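Local coordinates for protein ribokinase (Arabidopsis thaliana, PDB 6ILS) that phosphorylates D-ribose at O-5 with ATP and a divalent cation, most likely magnesium, feeding ribose 5-phosphate into nucleotide synthesis and the pentose phosphate pathway, at residues Ile207-Gln221 against Val224-Gln236. Sequence-based numbering, arbitrary orientation.
Sequences ISQAVAKCHKLGVKQ and VKLGSKGSALFIQ. With ATP (adenosine-5'-triphosphate), chain E.
Val224 sets a methyl against Val211, CG2 to CG2 at 3.9 Å, where helix 204-216 lies on the sheet. Lys225 runs beside the triphosphate, its CE 3.5 Å from ATP O1G and its NZ in a salt bridge with Asp167. Next, CD2 of Leu226 meets CD1 of Ile207 at 3.6 Å, beside the turn whose Gly227 holds ATP: its N donates to O1B and its O accepts from ATP O2'. After the turn the chain doubles back, and Phe234 becomes the main apolar contact. Val211 lays CG2 over one face of the ring, offset toward its rim, and CG1 against CB (3.5 Å); the OG of Ser208, itself bonded to Phe204 O, sits at the ring edge. On the sheet's other face, Ile235 lies side by side with Gln221 in an antiparallel non-hydrogen-bonded pair, its CG1 against CG and CD of the glutamine. Gln236 N donates to Lys220 O at 2.8 Å. With CG anti to its backbone N (chi1 -169°), the extended Gln236 chain runs over His215, CB above the ring centre and the amide stacked on the ring. A nearly straight ND1 bond to Val219 O (2.8 Å) fixes that imidazole, while one water joins Gln236 OE1, His215 O and Lys220 NZ. The helix belongs to a beta-alpha-beta crossover from strand 185-187 to parallel strand 221-225; a hairpin with an ATP-binding turn follows, in the alpha/beta domain of the PfkB/ribokinase fold.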
# COMPACT_ATOMS: atom_id res chain seq x y z
N ILE B 207 -11.88 -36.18 8.06
CA ILE B 207 -12.61 -34.91 8.18
C ILE B 207 -13.84 -35.10 9.06
O ILE B 207 -14.10 -34.30 9.94
CB ILE B 207 -13.02 -34.38 6.79
CG1 ILE B 207 -11.76 -33.93 6.03
CG2 ILE B 207 -14.03 -33.26 6.91
CD1 ILE B 207 -11.99 -33.66 4.54
N SER B 208 -14.58 -36.18 8.85
CA SER B 208 -15.77 -36.44 9.66
C SER B 208 -15.45 -36.60 11.14
O SER B 208 -16.22 -36.18 12.00
CB SER B 208 -16.48 -37.71 9.15
OG SER B 208 -16.76 -37.58 7.76
N GLN B 209 -14.30 -37.20 11.42
CA GLN B 209 -13.88 -37.36 12.80
C GLN B 209 -13.32 -36.05 13.37
O GLN B 209 -13.46 -35.78 14.57
CB GLN B 209 -12.85 -38.49 12.91
CG GLN B 209 -13.47 -39.87 12.71
CD GLN B 209 -14.84 -39.98 13.37
OE1 GLN B 209 -14.96 -40.00 14.60
NE2 GLN B 209 -15.89 -40.04 12.55
N ALA B 210 -12.70 -35.24 12.52
CA ALA B 210 -12.28 -33.92 12.98
C ALA B 210 -13.52 -33.10 13.33
O ALA B 210 -13.53 -32.37 14.32
CB ALA B 210 -11.43 -33.23 11.92
N VAL B 211 -14.58 -33.25 12.53
CA VAL B 211 -15.85 -32.57 12.76
C VAL B 211 -16.55 -33.07 14.02
O VAL B 211 -17.15 -32.29 14.77
CB VAL B 211 -16.81 -32.72 11.54
CG1 VAL B 211 -18.23 -32.30 11.90
CG2 VAL B 211 -16.28 -31.91 10.32
N ALA B 212 -16.48 -34.38 14.26
CA ALA B 212 -17.00 -34.94 15.51
C ALA B 212 -16.32 -34.27 16.71
O ALA B 212 -16.98 -33.96 17.71
CB ALA B 212 -16.81 -36.47 15.54
N LYS B 213 -15.01 -34.05 16.61
CA LYS B 213 -14.29 -33.27 17.62
C LYS B 213 -14.90 -31.87 17.76
O LYS B 213 -15.04 -31.37 18.87
CB LYS B 213 -12.82 -33.15 17.27
N CYS B 214 -15.26 -31.24 16.64
CA CYS B 214 -15.92 -29.93 16.69
C CYS B 214 -17.26 -30.01 17.40
O CYS B 214 -17.63 -29.10 18.13
CB CYS B 214 -16.11 -29.34 15.28
SG CYS B 214 -14.59 -28.95 14.47
N HIS B 215 -18.00 -31.09 17.19
CA HIS B 215 -19.29 -31.26 17.86
C HIS B 215 -19.09 -31.35 19.39
O HIS B 215 -19.98 -30.98 20.16
CB HIS B 215 -20.00 -32.52 17.37
CG HIS B 215 -20.55 -32.43 15.97
ND1 HIS B 215 -20.96 -31.24 15.40
CD2 HIS B 215 -20.79 -33.39 15.05
CE1 HIS B 215 -21.41 -31.47 14.18
NE2 HIS B 215 -21.32 -32.77 13.94
N LYS B 216 -17.93 -31.86 19.80
CA LYS B 216 -17.62 -32.00 21.23
C LYS B 216 -17.23 -30.65 21.81
O LYS B 216 -17.54 -30.35 22.96
CB LYS B 216 -16.49 -33.02 21.45
CG LYS B 216 -16.88 -34.46 21.16
CD LYS B 216 -15.68 -35.40 21.27
CE LYS B 216 -16.06 -36.86 21.00
NZ LYS B 216 -14.87 -37.77 21.00
N LEU B 217 -16.58 -29.82 21.00
CA LEU B 217 -16.28 -28.46 21.42
C LEU B 217 -17.53 -27.57 21.43
O LEU B 217 -17.42 -26.36 21.58
CB LEU B 217 -15.21 -27.83 20.50
CG LEU B 217 -13.86 -28.52 20.26
CD1 LEU B 217 -13.28 -28.19 18.89
CD2 LEU B 217 -12.88 -28.08 21.27
N GLY B 218 -18.72 -28.15 21.27
CA GLY B 218 -19.97 -27.40 21.36
C GLY B 218 -20.59 -26.86 20.07
O GLY B 218 -21.61 -26.16 20.10
N VAL B 219 -20.01 -27.16 18.92
CA VAL B 219 -20.54 -26.61 17.67
C VAL B 219 -21.43 -27.62 16.94
O VAL B 219 -20.96 -28.68 16.54
CB VAL B 219 -19.43 -26.16 16.73
CG1 VAL B 219 -20.03 -25.30 15.59
CG2 VAL B 219 -18.38 -25.37 17.49
N LYS B 220 -22.70 -27.27 16.76
CA LYS B 220 -23.71 -28.15 16.18
C LYS B 220 -23.57 -28.32 14.67
O LYS B 220 -23.92 -29.38 14.13
CB LYS B 220 -25.12 -27.61 16.47
CG LYS B 220 -25.45 -27.45 17.94
CD LYS B 220 -25.58 -28.79 18.64
CE LYS B 220 -25.74 -28.61 20.15
NZ LYS B 220 -24.44 -28.25 20.82
N GLN B 221 -23.09 -27.28 14.00
CA GLN B 221 -23.04 -27.29 12.53
C GLN B 221 -21.68 -26.84 12.05
O GLN B 221 -21.14 -25.83 12.52
CB GLN B 221 -24.12 -26.40 11.93
CG GLN B 221 -25.51 -26.71 12.39
CD GLN B 221 -26.56 -26.05 11.53
OE1 GLN B 221 -26.27 -25.58 10.43
NE2 GLN B 221 -27.80 -26.04 12.01
N VAL B 224 -17.69 -27.28 6.07
CA VAL B 224 -16.29 -27.45 5.71
C VAL B 224 -16.02 -27.17 4.23
O VAL B 224 -16.66 -27.75 3.35
CB VAL B 224 -15.80 -28.88 6.03
CG1 VAL B 224 -14.30 -28.96 5.84
CG2 VAL B 224 -16.18 -29.26 7.46
N LYS B 225 -15.08 -26.26 3.97
CA LYS B 225 -14.66 -25.94 2.61
C LYS B 225 -13.51 -26.85 2.20
O LYS B 225 -12.50 -26.93 2.89
CB LYS B 225 -14.28 -24.45 2.52
CG LYS B 225 -15.47 -23.53 2.81
CD LYS B 225 -15.08 -22.07 3.15
CE LYS B 225 -14.44 -21.99 4.54
NZ LYS B 225 -14.79 -20.71 5.27
N LEU B 226 -13.66 -27.53 1.07
CA LEU B 226 -12.71 -28.57 0.69
C LEU B 226 -11.99 -28.28 -0.63
O LEU B 226 -11.53 -29.20 -1.31
CB LEU B 226 -13.44 -29.91 0.59
CG LEU B 226 -14.19 -30.33 1.85
CD1 LEU B 226 -15.10 -31.50 1.58
CD2 LEU B 226 -13.20 -30.66 2.94
N GLY B 227 -11.87 -27.00 -0.97
CA GLY B 227 -11.15 -26.58 -2.16
C GLY B 227 -11.70 -27.23 -3.41
O GLY B 227 -12.89 -27.19 -3.65
N SER B 228 -10.82 -27.85 -4.20
CA SER B 228 -11.23 -28.50 -5.44
C SER B 228 -12.16 -29.69 -5.22
O SER B 228 -12.79 -30.17 -6.16
CB SER B 228 -10.00 -28.94 -6.23
OG SER B 228 -9.28 -29.92 -5.50
N LYS B 229 -12.25 -30.16 -3.97
CA LYS B 229 -13.15 -31.27 -3.63
C LYS B 229 -14.55 -30.79 -3.25
O LYS B 229 -15.43 -31.60 -2.94
CB LYS B 229 -12.58 -32.09 -2.48
CG LYS B 229 -11.19 -32.64 -2.74
CD LYS B 229 -10.28 -32.46 -1.52
CE LYS B 229 -8.82 -32.76 -1.86
NZ LYS B 229 -8.25 -31.72 -2.76
N GLY B 230 -14.76 -29.49 -3.24
CA GLY B 230 -16.06 -28.95 -2.92
C GLY B 230 -16.27 -28.55 -1.47
O GLY B 230 -15.51 -27.76 -0.90
N SER B 231 -17.32 -29.08 -0.87
CA SER B 231 -17.70 -28.67 0.47
C SER B 231 -18.57 -29.73 1.11
O SER B 231 -19.04 -30.65 0.45
CB SER B 231 -18.43 -27.33 0.42
OG SER B 231 -19.67 -27.46 -0.25
N ALA B 232 -18.80 -29.58 2.41
CA ALA B 232 -19.75 -30.45 3.07
C ALA B 232 -20.31 -29.76 4.30
O ALA B 232 -19.61 -28.97 4.94
CB ALA B 232 -19.11 -31.80 3.45
N LEU B 233 -21.58 -30.02 4.59
CA LEU B 233 -22.25 -29.46 5.75
C LEU B 233 -22.57 -30.59 6.72
O LEU B 233 -23.36 -31.49 6.40
CB LEU B 233 -23.53 -28.74 5.36
CG LEU B 233 -24.34 -28.13 6.52
CD1 LEU B 233 -23.56 -27.01 7.21
CD2 LEU B 233 -25.68 -27.63 6.03
N PHE B 234 -21.93 -30.54 7.88
CA PHE B 234 -22.20 -31.50 8.96
C PHE B 234 -23.11 -30.86 9.99
O PHE B 234 -22.82 -29.78 10.49
CB PHE B 234 -20.91 -31.95 9.65
CG PHE B 234 -19.93 -32.64 8.75
CD1 PHE B 234 -19.10 -31.92 7.90
CD2 PHE B 234 -19.81 -34.02 8.77
CE1 PHE B 234 -18.19 -32.55 7.09
CE2 PHE B 234 -18.90 -34.66 7.95
CZ PHE B 234 -18.09 -33.93 7.12
N ILE B 235 -24.20 -31.54 10.31
CA ILE B 235 -25.10 -31.11 11.37
C ILE B 235 -25.18 -32.24 12.39
O ILE B 235 -25.42 -33.39 12.02
CB ILE B 235 -26.48 -30.77 10.83
CG1 ILE B 235 -26.38 -29.67 9.77
CG2 ILE B 235 -27.41 -30.36 11.96
CD1 ILE B 235 -27.69 -29.33 9.12
N GLN B 236 -24.97 -31.93 13.66
CA GLN B 236 -24.95 -32.98 14.68
C GLN B 236 -26.26 -33.77 14.71
O GLN B 236 -27.35 -33.19 14.76
CB GLN B 236 -24.66 -32.40 16.05
CG GLN B 236 -24.36 -33.46 17.09
CD GLN B 236 -23.75 -32.88 18.32
OE1 GLN B 236 -24.00 -31.72 18.66
NE2 GLN B 236 -22.91 -33.66 18.99
PG ATP E . -10.73 -21.00 1.90
O1G ATP E . -11.49 -20.71 3.14
O2G ATP E . -10.54 -19.73 1.08
O3G ATP E . -9.36 -21.52 2.21
PB ATP E . -10.93 -23.30 0.30
O1B ATP E . -12.00 -24.09 -0.30
O2B ATP E . -10.17 -24.19 1.17
O3B ATP E . -11.57 -22.10 1.11
PA ATP E . -9.88 -22.53 -2.30
O1A ATP E . -9.26 -23.78 -2.91
O2A ATP E . -9.10 -21.31 -2.73
O3A ATP E . -9.86 -22.64 -0.72
O5' ATP E . -11.35 -22.39 -2.83
C5' ATP E . -12.19 -21.36 -2.33
C4' ATP E . -13.65 -21.64 -2.88
O4' ATP E . -13.61 -21.72 -4.42
C3' ATP E . -14.04 -22.77 -2.48
O3' ATP E . -15.45 -22.74 -2.19
C2' ATP E . -13.79 -23.84 -3.72
O2' ATP E . -14.70 -24.96 -3.52
C1' ATP E . -13.97 -23.18 -4.79
N9 ATP E . -12.99 -23.57 -5.82
C8 ATP E . -11.65 -23.79 -5.92
N7 ATP E . -11.39 -24.14 -7.21
C5 ATP E . -12.57 -24.12 -7.90
C6 ATP E . -12.87 -24.39 -9.24
N6 ATP E . -11.97 -24.79 -10.28
N1 ATP E . -14.14 -24.30 -9.66
C2 ATP E . -15.14 -23.93 -8.78
N3 ATP E . -14.86 -23.66 -7.48
C4 ATP E . -13.56 -23.76 -7.05
O HOH W 1 -22.23 -29.91 19.70